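Local coordinates for protein octenoyl-CoA reductase/carboxylase (Streptomyces sp., PDB 4A0S) that reductively carboxylates 2-octenoyl-CoA using NADPH, a carbon-fixing step that supplies an extender unit for cinnabaramide polyketide biosynthesis, at residues W193-V198 with P382-V387; Y388-A393 with V409-M414. All coordinates share one frame; numbering follows the deposited sequence.

Contact 1: residues W193-V198 with P382-V387; sequences WEEAAV and PAMSAV
M384 lies across E194, E195 and V198, and through it the short helix 193-197 packs against strand 384-389, part of the mixed sheet of the GroES-like half of this zinc-type alcohol dehydrogenase fold. The helix and strand segments approach to 9.1 Å between axes, with their N-to-C directions 126° apart. What joins them is van der Waals packing in a buried setting.

The thioether does most of the work. With CG anti to the backbone N (chi1 -175°), and chi2 extended as well, M384 carries SD out to the helix, 3.3 Å from E194 CG. The bend at chi3 then swings the methyl CE crosswise over the stem of E195, 3.9 Å from its CG. An alanine here takes away CG, the sulfur and the methyl, and would probably leave a gap between the strand and the stems of E194 and E195, with V198 CG1 less well covered. V387 adds to the same cover, its CG2 standing 4.0 Å from E194 CG.

The two branches of V198 divide the work: CG1 meets M384 CB at 3.8 Å, while CG2 reaches P382 CB at 3.7 Å.

Of the two glutamate side chains it is the carbon stems that face segment 382-387; the carboxylates are engaged by other groups. E194 OE2 accepts from G419 N, and E195 OE2 forms a salt bridge with R428 and a hydrogen bond with N437.

P382 closes the contact by setting its ring carbons against a backbone oxygen as well as the E195 stem: E195 O is 3.3 Å from P382 CB and 3.5 Å from P382 CG.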
loop_
_atom_site.group_PDB
_atom_site.type_symbol
_atom_site.label_atom_id
_atom_site.label_comp_id
_atom_site.label_asym_id
_atom_site.label_seq_id
_atom_site.Cartn_x
_atom_site.Cartn_y
_atom_site.Cartn_z
ATOM N N TRP A 193 -24.505 9.653 26.807
ATOM C CA TRP A 193 -24.398 10.676 25.778
ATOM C C TRP A 193 -23.033 11.328 25.771
ATOM O O TRP A 193 -22.370 11.412 24.723
ATOM C CB TRP A 193 -25.465 11.737 25.964
ATOM C CG TRP A 193 -26.815 11.221 25.813
ATOM C CD1 TRP A 193 -27.754 11.103 26.794
ATOM C CD2 TRP A 193 -27.416 10.709 24.614
ATOM N NE1 TRP A 193 -28.902 10.575 26.284
ATOM C CE2 TRP A 193 -28.726 10.319 24.947
ATOM C CE3 TRP A 193 -26.977 10.555 23.286
ATOM C CZ2 TRP A 193 -29.614 9.792 23.999
ATOM C CZ3 TRP A 193 -27.854 10.031 22.347
ATOM C CH2 TRP A 193 -29.151 9.640 22.710
ATOM N N GLU A 194 -22.611 11.779 26.951
ATOM C CA GLU A 194 -21.355 12.482 27.083
ATOM C C GLU A 194 -20.171 11.559 26.745
ATOM O O GLU A 194 -19.193 11.981 26.122
ATOM C CB GLU A 194 -21.222 13.117 28.474
ATOM C CG GLU A 194 -21.326 12.125 29.628
ATOM C CD GLU A 194 -22.758 11.850 30.076
ATOM O OE1 GLU A 194 -23.721 12.028 29.292
ATOM O OE2 GLU A 194 -22.905 11.439 31.246
ATOM N N GLU A 195 -20.272 10.289 27.114
ATOM C CA GLU A 195 -19.220 9.323 26.776
ATOM C C GLU A 195 -19.102 9.122 25.264
ATOM O O GLU A 195 -17.998 9.083 24.706
ATOM C CB GLU A 195 -19.537 7.981 27.402
ATOM C CG GLU A 195 -19.216 7.877 28.875
ATOM C CD GLU A 195 -19.935 6.708 29.514
ATOM O OE1 GLU A 195 -20.549 5.920 28.782
ATOM O OE2 GLU A 195 -19.873 6.574 30.753
ATOM N N ALA A 196 -20.255 8.972 24.623
ATOM C CA ALA A 196 -20.349 8.805 23.173
ATOM C C ALA A 196 -19.819 10.051 22.436
ATOM O O ALA A 196 -19.093 9.934 21.449
ATOM C CB ALA A 196 -21.780 8.520 22.780
ATOM N N ALA A 197 -20.150 11.228 22.966
ATOM C CA ALA A 197 -19.811 12.524 22.371
ATOM C C ALA A 197 -18.320 12.844 22.341
ATOM O O ALA A 197 -17.868 13.570 21.453
ATOM C CB ALA A 197 -20.538 13.635 23.107
ATOM N N VAL A 198 -17.561 12.316 23.304
ATOM C CA VAL A 198 -16.161 12.727 23.454
ATOM C C VAL A 198 -15.220 12.166 22.387
ATOM O O VAL A 198 -14.141 12.683 22.167
ATOM C CB VAL A 198 -15.594 12.444 24.879
ATOM C CG1 VAL A 198 -16.262 13.323 25.914
ATOM C CG2 VAL A 198 -15.701 10.962 25.246
ATOM N N PRO A 382 -14.212 5.571 25.875
ATOM C CA PRO A 382 -14.217 7.027 25.819
ATOM C C PRO A 382 -13.202 7.546 26.812
ATOM O O PRO A 382 -13.013 6.950 27.866
ATOM C CB PRO A 382 -15.634 7.392 26.265
ATOM C CG PRO A 382 -16.439 6.204 25.945
ATOM C CD PRO A 382 -15.536 5.046 26.237
ATOM N N ALA A 383 -12.559 8.645 26.435
ATOM C CA ALA A 383 -11.509 9.278 27.196
ATOM C C ALA A 383 -12.096 10.447 27.986
ATOM O O ALA A 383 -11.393 11.390 28.302
ATOM C CB ALA A 383 -10.433 9.771 26.258
ATOM N N MET A 384 -13.383 10.371 28.309
ATOM C CA MET A 384 -14.027 11.469 29.023
ATOM C C MET A 384 -13.461 11.547 30.418
ATOM O O MET A 384 -13.305 10.536 31.082
ATOM C CB MET A 384 -15.529 11.266 29.073
ATOM C CG MET A 384 -16.280 12.419 29.699
ATOM S SD MET A 384 -18.006 12.006 29.688
ATOM C CE MET A 384 -18.096 10.872 31.080
ATOM N N SER A 385 -13.138 12.752 30.855
ATOM C CA SER A 385 -12.577 12.949 32.186
ATOM C C SER A 385 -13.357 13.980 32.970
ATOM O O SER A 385 -13.199 14.098 34.193
ATOM C CB SER A 385 -11.132 13.403 32.079
ATOM O OG SER A 385 -11.033 14.676 31.474
ATOM N N ALA A 386 -14.175 14.745 32.257
ATOM C CA ALA A 386 -14.949 15.810 32.865
ATOM C C ALA A 386 -16.153 16.087 32.005
ATOM O O ALA A 386 -16.138 15.849 30.800
ATOM C CB ALA A 386 -14.094 17.075 33.028
ATOM N N VAL A 387 -17.219 16.557 32.639
ATOM C CA VAL A 387 -18.428 16.886 31.919
ATOM C C VAL A 387 -18.854 18.257 32.404
ATOM O O VAL A 387 -18.825 18.528 33.595
ATOM C CB VAL A 387 -19.551 15.856 32.202
ATOM C CG1 VAL A 387 -20.751 16.129 31.317
ATOM C CG2 VAL A 387 -19.044 14.430 32.020
#

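Contact 2: residues Y388-A393 with V409-M414; sequences YPLAEA and VAVLCM
Y388 O is approached by two groups of the neighbouring strand at once: L412 N donates to it over 2.8 Å, and the CA-H of V411 points at it with CA 3.1 Å away. The L412 donor stands only 17° from the carbonyl plane. One step back, Y388 N gives a 2.9 Å bond to A410 O, so Y388 pairs with V411 in parallel register. These are the two strands of a beta-alpha-beta unit, linked by helix 393-401.

Apolar side chains cover the pairing. V409 CG1 meets the Y388 ring at its edge, near the ring plane, 3.3 Å from CD1, and the same ring also touches helix 393-401 through A396 and V399. Farther along, V411 CG1, anti to its own backbone N (chi1 175°), extends under the turn that leaves the strand, 3.6 Å from L390 CA and 3.9 Å from A393 CB.

Beyond the strand pairing, a water accepts from L390 N and donates to C413 O. The chemistry implies a directional backbone grip at Y388 that fixes the register, while methyl packing and a water bridge hold the start of the crossover where the chain turns toward the helix.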
loop_
_atom_site.group_PDB
_atom_site.type_symbol
_atom_site.label_atom_id
_atom_site.label_comp_id
_atom_site.label_asym_id
_atom_site.label_seq_id
_atom_site.Cartn_x
_atom_site.Cartn_y
_atom_site.Cartn_z
ATOM N N TYR A 388 -19.203 19.136 31.475
ATOM C CA TYR A 388 -19.734 20.439 31.813
ATOM C C TYR A 388 -21.072 20.561 31.137
ATOM O O TYR A 388 -21.245 20.033 30.032
ATOM C CB TYR A 388 -18.825 21.538 31.272
ATOM C CG TYR A 388 -17.554 21.681 32.027
ATOM C CD1 TYR A 388 -16.488 20.810 31.806
ATOM C CD2 TYR A 388 -17.408 22.684 32.986
ATOM C CE1 TYR A 388 -15.314 20.930 32.522
ATOM C CE2 TYR A 388 -16.240 22.820 33.702
ATOM C CZ TYR A 388 -15.197 21.943 33.468
ATOM O OH TYR A 388 -14.035 22.083 34.176
ATOM N N PRO A 389 -22.019 21.257 31.777
ATOM C CA PRO A 389 -23.220 21.595 31.047
ATOM C C PRO A 389 -22.885 22.598 29.958
ATOM O O PRO A 389 -21.857 23.308 30.034
ATOM C CB PRO A 389 -24.083 22.275 32.102
ATOM C CG PRO A 389 -23.107 22.873 33.048
ATOM C CD PRO A 389 -22.009 21.863 33.129
ATOM N N LEU A 390 -23.748 22.653 28.951
ATOM C CA LEU A 390 -23.608 23.658 27.913
ATOM C C LEU A 390 -23.454 25.058 28.526
ATOM O O LEU A 390 -22.651 25.856 28.041
ATOM C CB LEU A 390 -24.783 23.599 26.927
ATOM C CG LEU A 390 -24.558 24.446 25.666
ATOM C CD1 LEU A 390 -23.233 24.114 24.945
ATOM C CD2 LEU A 390 -25.734 24.316 24.744
ATOM N N ALA A 391 -24.218 25.331 29.586
ATOM C CA ALA A 391 -24.135 26.597 30.335
ATOM C C ALA A 391 -22.689 26.979 30.634
ATOM O O ALA A 391 -22.330 28.161 30.635
ATOM C CB ALA A 391 -24.907 26.480 31.638
ATOM N N GLU A 392 -21.862 25.966 30.876
ATOM C CA GLU A 392 -20.483 26.195 31.250
ATOM C C GLU A 392 -19.507 25.757 30.177
ATOM O O GLU A 392 -18.360 25.476 30.481
ATOM C CB GLU A 392 -20.181 25.461 32.555
ATOM C CG GLU A 392 -21.055 25.919 33.710
ATOM C CD GLU A 392 -20.961 24.980 34.906
ATOM O OE1 GLU A 392 -19.850 24.469 35.170
ATOM O OE2 GLU A 392 -22.005 24.735 35.554
ATOM N N ALA A 393 -19.967 25.692 28.927
ATOM C CA ALA A 393 -19.118 25.242 27.818
ATOM C C ALA A 393 -17.921 26.158 27.602
ATOM O O ALA A 393 -16.843 25.700 27.232
ATOM C CB ALA A 393 -19.930 25.107 26.535
ATOM N N VAL A 409 -13.028 16.534 27.535
ATOM C CA VAL A 409 -14.023 17.233 28.308
ATOM C C VAL A 409 -15.316 17.203 27.531
ATOM O O VAL A 409 -15.411 17.764 26.451
ATOM C CB VAL A 409 -13.632 18.681 28.581
ATOM C CG1 VAL A 409 -14.726 19.339 29.438
ATOM C CG2 VAL A 409 -12.321 18.725 29.320
ATOM N N ALA A 410 -16.302 16.523 28.088
ATOM C CA ALA A 410 -17.590 16.435 27.467
ATOM C C ALA A 410 -18.375 17.669 27.828
ATOM O O ALA A 410 -18.140 18.295 28.871
ATOM C CB ALA A 410 -18.309 15.196 27.954
ATOM N N VAL A 411 -19.318 18.006 26.967
ATOM C CA VAL A 411 -20.273 19.050 27.267
ATOM C C VAL A 411 -21.646 18.453 27.048
ATOM O O VAL A 411 -21.962 17.978 25.953
ATOM C CB VAL A 411 -20.052 20.317 26.381
ATOM C CG1 VAL A 411 -21.123 21.361 26.624
ATOM C CG2 VAL A 411 -18.675 20.932 26.634
ATOM N N LEU A 412 -22.455 18.451 28.097
ATOM C CA LEU A 412 -23.850 18.109 27.942
ATOM C C LEU A 412 -24.474 19.268 27.197
ATOM O O LEU A 412 -24.144 20.429 27.443
ATOM C CB LEU A 412 -24.541 17.926 29.295
ATOM C CG LEU A 412 -23.966 16.852 30.209
ATOM C CD1 LEU A 412 -24.580 16.948 31.626
ATOM C CD2 LEU A 412 -24.103 15.454 29.595
ATOM N N CYS A 413 -25.348 18.956 26.258
ATOM C CA CYS A 413 -26.011 19.999 25.524
ATOM C C CYS A 413 -27.457 19.938 25.913
ATOM O O CYS A 413 -27.865 20.574 26.890
ATOM C CB CYS A 413 -25.787 19.810 24.031
ATOM S SG CYS A 413 -24.043 19.982 23.659
ATOM N N MET A 414 -28.227 19.145 25.193
ATOM C CA MET A 414 -29.601 18.946 25.566
ATOM C C MET A 414 -29.736 17.977 26.739
ATOM O O MET A 414 -30.692 18.079 27.492
ATOM C CB MET A 414 -30.420 18.481 24.374
ATOM C CG MET A 414 -31.905 18.711 24.532
ATOM S SD MET A 414 -32.718 18.087 23.069
ATOM C CE MET A 414 -32.560 19.527 22.000
HETATM O O HOH W 1 -26.416 21.249 29.265
#

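In the fold
Both contacts draw on strand 384-389, contact 1 through residues 384-387 and contact 2 through its last two, and their centres lie 11 Å apart. Strand 408-412 ties them together: A386 O and A410 N, 2.8 Å apart, probably form a hydrogen bond, and V198 CG1 of contact 1 packs 3.4 Å from A410 CB of contact 2. Together they set helix 193-197 and helix 393-401 against one sheet. The cofactor is near: the V409 side chain is about 7 Å from bound NADP and that of A383 about 9 Å. Q405, which binds NADP, is about 4 Å from V409, side chain to side chain, whereas octanoyl-CoA is about 14 Å from the V198 side chain.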